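Local coordinates for DNR protein (Pseudomonas aeruginosa, PDB 2Z69), which probably regulates dissimilative nitrate respiration as a nitric-oxide-responsive, DNA-binding transcription factor, of which this chain is the sensor domain, at residues H17-P22 with R84-E89; Y58-C63 with Q110-S115. All coordinates share one frame; numbering follows the deposited sequence.

Interaction 1 (H17-P22 with R84-E89); sequences HHLFEP and RNTFAE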
loop_
_atom_site.group_PDB
_atom_site.type_symbol
_atom_site.label_atom_id
_atom_site.label_comp_id
_atom_site.label_asym_id
_atom_site.label_seq_id
_atom_site.Cartn_x
_atom_site.Cartn_y
_atom_site.Cartn_z
ATOM N N HIS B 17 -5.624 -2.089 -19.376
ATOM C CA HIS B 17 -6.053 -1.782 -18.030
ATOM C C HIS B 17 -4.892 -1.700 -17.029
ATOM O O HIS B 17 -4.055 -2.602 -16.979
ATOM C CB HIS B 17 -7.051 -2.854 -17.580
ATOM C CG HIS B 17 -7.751 -2.511 -16.310
ATOM N ND1 HIS B 17 -7.140 -2.598 -15.081
ATOM C CD2 HIS B 17 -9.000 -2.051 -16.079
ATOM C CE1 HIS B 17 -7.982 -2.208 -14.142
ATOM N NE2 HIS B 17 -9.124 -1.880 -14.720
ATOM N N HIS B 18 -4.873 -0.648 -16.209
ATOM C CA HIS B 18 -3.763 -0.388 -15.264
ATOM C C HIS B 18 -3.373 -1.537 -14.313
ATOM O O HIS B 18 -2.246 -1.547 -13.811
ATOM C CB HIS B 18 -4.017 0.880 -14.431
ATOM C CG HIS B 18 -5.179 0.761 -13.492
ATOM N ND1 HIS B 18 -5.078 0.169 -12.250
ATOM C CD2 HIS B 18 -6.478 1.129 -13.629
ATOM C CE1 HIS B 18 -6.264 0.181 -11.661
ATOM N NE2 HIS B 18 -7.126 0.772 -12.470
ATOM N N LEU B 19 -4.281 -2.487 -14.051
ATOM C CA LEU B 19 -3.959 -3.604 -13.128
ATOM C C LEU B 19 -3.098 -4.696 -13.757
ATOM O O LEU B 19 -2.452 -5.490 -13.044
ATOM C CB LEU B 19 -5.232 -4.224 -12.527
ATOM C CG LEU B 19 -5.819 -3.467 -11.337
ATOM C CD1 LEU B 19 -6.955 -4.232 -10.703
ATOM C CD2 LEU B 19 -4.750 -3.125 -10.295
ATOM N N PHE B 20 -3.104 -4.727 -15.090
ATOM C CA PHE B 20 -2.467 -5.781 -15.867
ATOM C C PHE B 20 -1.409 -5.200 -16.787
ATOM O O PHE B 20 -0.590 -5.937 -17.319
ATOM C CB PHE B 20 -3.506 -6.572 -16.691
ATOM C CG PHE B 20 -4.703 -7.002 -15.902
ATOM C CD1 PHE B 20 -5.858 -6.225 -15.886
ATOM C CD2 PHE B 20 -4.669 -8.160 -15.151
ATOM C CE1 PHE B 20 -6.984 -6.621 -15.138
ATOM C CE2 PHE B 20 -5.767 -8.543 -14.392
ATOM C CZ PHE B 20 -6.930 -7.778 -14.398
ATOM N N GLU B 21 -1.440 -3.880 -16.969
ATOM C CA GLU B 21 -0.485 -3.168 -17.843
ATOM C C GLU B 21 0.997 -3.440 -17.534
ATOM O O GLU B 21 1.759 -3.811 -18.447
ATOM C CB GLU B 21 -0.788 -1.653 -17.848
ATOM C CG GLU B 21 0.400 -0.740 -18.167
ATOM C CD GLU B 21 0.875 -0.870 -19.597
ATOM O OE1 GLU B 21 0.064 -1.298 -20.449
ATOM O OE2 GLU B 21 2.057 -0.548 -19.870
ATOM N N PRO B 22 1.426 -3.257 -16.260
ATOM C CA PRO B 22 2.868 -3.426 -15.974
ATOM C C PRO B 22 3.356 -4.882 -16.070
ATOM O O PRO B 22 4.572 -5.135 -16.023
ATOM C CB PRO B 22 3.014 -2.894 -14.539
ATOM C CG PRO B 22 1.695 -2.196 -14.215
ATOM C CD PRO B 22 0.671 -2.883 -15.048
ATOM N N ARG B 84 -15.247 -3.378 -19.293
ATOM C CA ARG B 84 -13.797 -3.123 -19.423
ATOM C C ARG B 84 -13.192 -2.442 -18.165
ATOM O O ARG B 84 -12.232 -1.671 -18.255
ATOM C CB ARG B 84 -13.484 -2.362 -20.711
ATOM C CG ARG B 84 -13.952 -3.074 -21.993
ATOM C CD ARG B 84 -13.415 -2.376 -23.290
ATOM N NE ARG B 84 -14.002 -1.047 -23.509
ATOM C CZ ARG B 84 -15.249 -0.819 -23.932
ATOM N NH1 ARG B 84 -16.084 -1.823 -24.203
ATOM N NH2 ARG B 84 -15.675 0.426 -24.077
ATOM N N ASN B 85 -13.783 -2.736 -17.002
ATOM C CA ASN B 85 -13.280 -2.263 -15.719
ATOM C C ASN B 85 -13.229 -3.397 -14.754
ATOM O O ASN B 85 -13.866 -4.400 -14.995
ATOM C CB ASN B 85 -14.199 -1.216 -15.143
ATOM C CG ASN B 85 -13.995 0.098 -15.777
ATOM O OD1 ASN B 85 -13.043 0.788 -15.465
ATOM N ND2 ASN B 85 -14.875 0.459 -16.691
ATOM N N THR B 86 -12.434 -3.241 -13.695
ATOM C CA THR B 86 -12.235 -4.295 -12.688
ATOM C C THR B 86 -12.980 -3.886 -11.456
ATOM O O THR B 86 -13.323 -2.737 -11.312
ATOM C CB THR B 86 -10.739 -4.522 -12.297
ATOM O OG1 THR B 86 -10.123 -3.260 -11.957
ATOM C CG2 THR B 86 -9.971 -5.183 -13.460
ATOM N N PHE B 87 -13.242 -4.850 -10.582
ATOM C CA PHE B 87 -13.799 -4.570 -9.288
ATOM C C PHE B 87 -13.377 -5.634 -8.285
ATOM O O PHE B 87 -12.991 -6.738 -8.663
ATOM C CB PHE B 87 -15.344 -4.387 -9.358
ATOM C CG PHE B 87 -16.112 -5.602 -9.865
ATOM C CD1 PHE B 87 -16.407 -5.748 -11.230
ATOM C CD2 PHE B 87 -16.626 -6.521 -8.967
ATOM C CE1 PHE B 87 -17.167 -6.817 -11.677
ATOM C CE2 PHE B 87 -17.380 -7.590 -9.389
ATOM C CZ PHE B 87 -17.653 -7.753 -10.734
ATOM N N ALA B 88 -13.423 -5.276 -7.004
ATOM C CA ALA B 88 -13.039 -6.176 -5.911
ATOM C C ALA B 88 -11.524 -6.401 -5.717
ATOM O O ALA B 88 -11.129 -7.195 -4.861
ATOM C CB ALA B 88 -13.815 -7.543 -6.020
ATOM N N GLU B 89 -10.680 -5.689 -6.463
ATOM C CA GLU B 89 -9.224 -5.885 -6.345
ATOM C C GLU B 89 -8.694 -5.370 -5.000
ATOM O O GLU B 89 -7.687 -5.856 -4.493
ATOM C CB GLU B 89 -8.476 -5.203 -7.489
ATOM C CG GLU B 89 -8.648 -3.687 -7.541
ATOM C CD GLU B 89 -9.741 -3.238 -8.512
ATOM O OE1 GLU B 89 -10.705 -3.989 -8.722
ATOM O OE2 GLU B 89 -9.636 -2.130 -9.063
HETATM O O HOH W 1 -11.287 -0.537 -13.456
#

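Interaction 2 (Y58-C63 with Q110-S115); sequences YLISGC and QLFRFS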
loop_
_atom_site.group_PDB
_atom_site.type_symbol
_atom_site.label_atom_id
_atom_site.label_comp_id
_atom_site.label_asym_id
_atom_site.label_seq_id
_atom_site.Cartn_x
_atom_site.Cartn_y
_atom_site.Cartn_z
ATOM N N TYR B 58 -12.665 -8.913 -13.806
ATOM C CA TYR B 58 -12.684 -7.982 -14.920
ATOM C C TYR B 58 -14.019 -8.150 -15.645
ATOM O O TYR B 58 -14.416 -9.277 -15.988
ATOM C CB TYR B 58 -11.529 -8.282 -15.845
ATOM C CG TYR B 58 -11.478 -7.426 -17.076
ATOM C CD1 TYR B 58 -12.041 -7.886 -18.261
ATOM C CD2 TYR B 58 -10.886 -6.170 -17.054
ATOM C CE1 TYR B 58 -12.015 -7.146 -19.410
ATOM C CE2 TYR B 58 -10.831 -5.391 -18.236
ATOM C CZ TYR B 58 -11.410 -5.909 -19.399
ATOM O OH TYR B 58 -11.428 -5.224 -20.555
ATOM N N LEU B 59 -14.712 -7.041 -15.875
ATOM C CA LEU B 59 -16.023 -7.078 -16.538
ATOM C C LEU B 59 -15.840 -6.961 -18.058
ATOM O O LEU B 59 -15.558 -5.883 -18.600
ATOM C CB LEU B 59 -16.935 -5.948 -15.974
ATOM C CG LEU B 59 -18.410 -5.865 -16.349
ATOM C CD1 LEU B 59 -19.126 -7.179 -16.152
ATOM C CD2 LEU B 59 -19.086 -4.737 -15.557
ATOM N N ILE B 60 -15.994 -8.085 -18.754
ATOM C CA ILE B 60 -15.809 -8.086 -20.206
ATOM C C ILE B 60 -16.974 -7.307 -20.823
ATOM O O ILE B 60 -16.762 -6.355 -21.549
ATOM C CB ILE B 60 -15.718 -9.515 -20.797
ATOM C CG1 ILE B 60 -14.561 -10.306 -20.154
ATOM C CG2 ILE B 60 -15.607 -9.471 -22.332
ATOM C CD1 ILE B 60 -14.901 -11.802 -20.022
ATOM N N SER B 61 -18.206 -7.684 -20.466
ATOM C CA SER B 61 -19.385 -7.069 -21.085
ATOM C C SER B 61 -20.432 -7.001 -20.011
ATOM O O SER B 61 -20.482 -7.872 -19.124
ATOM C CB SER B 61 -19.886 -7.918 -22.267
ATOM O OG SER B 61 -20.366 -9.191 -21.817
ATOM N N GLY B 62 -21.272 -5.976 -20.072
ATOM C CA GLY B 62 -22.365 -5.873 -19.115
ATOM C C GLY B 62 -22.121 -4.774 -18.105
ATOM O O GLY B 62 -21.420 -3.803 -18.415
ATOM N N CYS B 63 -22.670 -4.954 -16.892
ATOM C CA CYS B 63 -22.732 -3.887 -15.875
ATOM C C CYS B 63 -23.083 -4.473 -14.501
ATOM O O CYS B 63 -24.027 -5.237 -14.367
ATOM C CB CYS B 63 -23.740 -2.817 -16.299
ATOM S SG CYS B 63 -23.954 -1.399 -15.158
ATOM N N GLN B 110 -20.641 -10.750 -18.676
ATOM C CA GLN B 110 -19.627 -11.770 -18.756
ATOM C C GLN B 110 -18.361 -11.240 -18.100
ATOM O O GLN B 110 -17.984 -10.089 -18.310
ATOM C CB GLN B 110 -19.358 -12.190 -20.223
ATOM C CG GLN B 110 -18.487 -13.423 -20.301
ATOM C CD GLN B 110 -18.355 -13.994 -21.700
ATOM O OE1 GLN B 110 -17.876 -13.321 -22.596
ATOM N NE2 GLN B 110 -18.767 -15.246 -21.885
ATOM N N LEU B 111 -17.697 -12.093 -17.325
ATOM C CA LEU B 111 -16.513 -11.671 -16.569
ATOM C C LEU B 111 -15.386 -12.664 -16.641
ATOM O O LEU B 111 -15.617 -13.824 -16.989
ATOM C CB LEU B 111 -16.846 -11.425 -15.086
ATOM C CG LEU B 111 -18.121 -10.616 -14.844
ATOM C CD1 LEU B 111 -19.163 -11.582 -14.258
ATOM C CD2 LEU B 111 -17.887 -9.510 -13.872
ATOM N N PHE B 112 -14.176 -12.186 -16.314
ATOM C CA PHE B 112 -13.040 -13.009 -15.947
ATOM C C PHE B 112 -12.929 -12.940 -14.445
ATOM O O PHE B 112 -12.947 -11.847 -13.897
ATOM C CB PHE B 112 -11.761 -12.423 -16.535
ATOM C CG PHE B 112 -11.577 -12.694 -17.995
ATOM C CD1 PHE B 112 -11.160 -11.677 -18.844
ATOM C CD2 PHE B 112 -11.793 -13.972 -18.517
ATOM C CE1 PHE B 112 -10.956 -11.906 -20.208
ATOM C CE2 PHE B 112 -11.587 -14.227 -19.885
ATOM C CZ PHE B 112 -11.159 -13.188 -20.735
ATOM N N ARG B 113 -12.838 -14.081 -13.772
ATOM C CA ARG B 113 -12.598 -14.124 -12.326
ATOM C C ARG B 113 -11.141 -14.466 -12.120
ATOM O O ARG B 113 -10.718 -15.576 -12.467
ATOM C CB ARG B 113 -13.418 -15.228 -11.672
ATOM C CG ARG B 113 -12.923 -15.645 -10.292
ATOM C CD ARG B 113 -13.981 -16.447 -9.469
ATOM N NE ARG B 113 -14.421 -17.605 -10.218
ATOM C CZ ARG B 113 -15.675 -17.902 -10.540
ATOM N NH1 ARG B 113 -16.704 -17.154 -10.147
ATOM N NH2 ARG B 113 -15.891 -18.993 -11.247
ATOM N N PHE B 114 -10.366 -13.543 -11.564
ATOM C CA PHE B 114 -8.955 -13.805 -11.302
ATOM C C PHE B 114 -8.741 -14.134 -9.836
ATOM O O PHE B 114 -9.276 -13.463 -8.970
ATOM C CB PHE B 114 -8.142 -12.582 -11.647
ATOM C CG PHE B 114 -8.204 -12.195 -13.083
ATOM C CD1 PHE B 114 -9.003 -11.148 -13.500
ATOM C CD2 PHE B 114 -7.451 -12.854 -14.019
ATOM C CE1 PHE B 114 -9.035 -10.767 -14.818
ATOM C CE2 PHE B 114 -7.496 -12.475 -15.344
ATOM C CZ PHE B 114 -8.293 -11.429 -15.735
ATOM N N SER B 115 -7.961 -15.168 -9.554
ATOM C CA SER B 115 -7.566 -15.511 -8.197
ATOM C C SER B 115 -6.676 -14.429 -7.579
ATOM O O SER B 115 -5.708 -13.961 -8.216
ATOM C CB SER B 115 -6.785 -16.832 -8.243
ATOM O OG SER B 115 -6.191 -17.122 -7.007
HETATM O O HOH W 2 -19.199 -11.022 -23.507
#

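Interaction 1 (H17-P22 with R84-E89)
The methyl CG2 of Thr86 lies over one face of the His17 imidazole, a CH-pi contact 3.9 Å from CG2 to the His17 ring centroid and 25° off the ring normal. His17 carries CG anti to its backbone N (chi1 -169°), which swings the imidazole across to Thr86. The same methyl meets Phe20 at the ring edge, with Thr86 CG2 3.7 Å from Phe20 CE1, and so fills the notch between the two aromatic groups. Further along, the branch CD1 of Leu19 reaches Glu89, 3.6 Å from CG of that residue, and rests against its bent chain. A water bridges the two segments: it bonds to His17 NE2 at 2.8 Å, donates to Asn85 OD1 and accepts from Thr86 N. The other nitrogen of the imidazole is tied within its own loop: Leu19 N donates to His17 ND1 at 3.0 Å, nearly straight at 169°. Bonds at both nitrogens hold the ring's rotation, with one face toward the threonine methyl. Thr86 OG1 gives a weak bond to Glu89 OE2, which also receives a weak one from Leu153 N of the second subunit. The loop between helices 6-14 and 25-33 thus seats on strand 86-87 and the turn after it, where Phe87-Ala88-Glu89 probably corresponds to the Phe-Gly-Glu signature opening the phosphate-binding cassette of cyclic-nucleotide-binding domains.

Interaction 2 (Y58-C63 with Q110-S115)
Ile60 pushes its CD1 methyl onto the ring of Phe112, 3.8 Å from CD1 to the Phe112 ring centroid and only 4° off the normal, so the tip sits over the centre of the aromatic face. Beside it the Tyr58 and Phe112 side chains run the same way, touching at their CD1 atoms. Tyr58 also presents CB to the rim of the next aromatic, 3.7 Å from Phe114 CE1 and in the plane of that ring. On the other face of the sheet the Leu59 and Leu111 side chains cross, and Leu59 CD1 and Leu111 CD2, at 3.5 Å, are closer than usual for two methyls. Beneath these bumps the backbones pair antiparallel: Tyr58 N to Phe112 O and Phe112 N to Tyr58 O are both 2.9 Å. Then a classic beta bulge sets in, Ile60 and Ser61 together facing Gln110. Gln110 O takes two donors, Ile60 N in a bent bond and Ser61 N in a straighter one (164°), while Gln110 N returns a bond to Ser61 O. Ile60 sits where the chain turns its corner; CG1, anti to the carbonyl carbon (chi1 -58°), carries CD1 over the Phe112 ring, the side chains crossing at about a right angle. A water joins Ser61 OG to Gln110 OE1, and Gln110 NE2 holds Asn39 on the next strand. Helix 6-14 covers the aromatic face, with Leu13 and Leu14 on Tyr58 and His10 edge-to-face with Phe112, while strand 36-40 flanks 109-115 on the side away from 55-59 and sets Val38 and Leu40 against Leu111.

In the fold
The segments alternate along the chain, 17-22, 58-63, 84-89, 110-115, so the two contacts cross in sequence while their centres lie about 11 Å apart. They share one antiparallel sheet, ordered 36-40, 109-115, 55-59, 86-87: interaction 2 joins its two middle strands, and interaction 1 lays the loop after helix 6-14 against its outermost strand 86-87. Leu59 links them, its N and O making probable hydrogen bonds to Asn85 O and Arg84 N, and the rings of Phe20 and Phe114 meet. Interaction 2 thus builds the middle of the sheet, whose aromatic face helix 6-14 covers, and interaction 1 seats the following loop on the cyclic-nucleotide-binding-type beta barrel of the sensor domain.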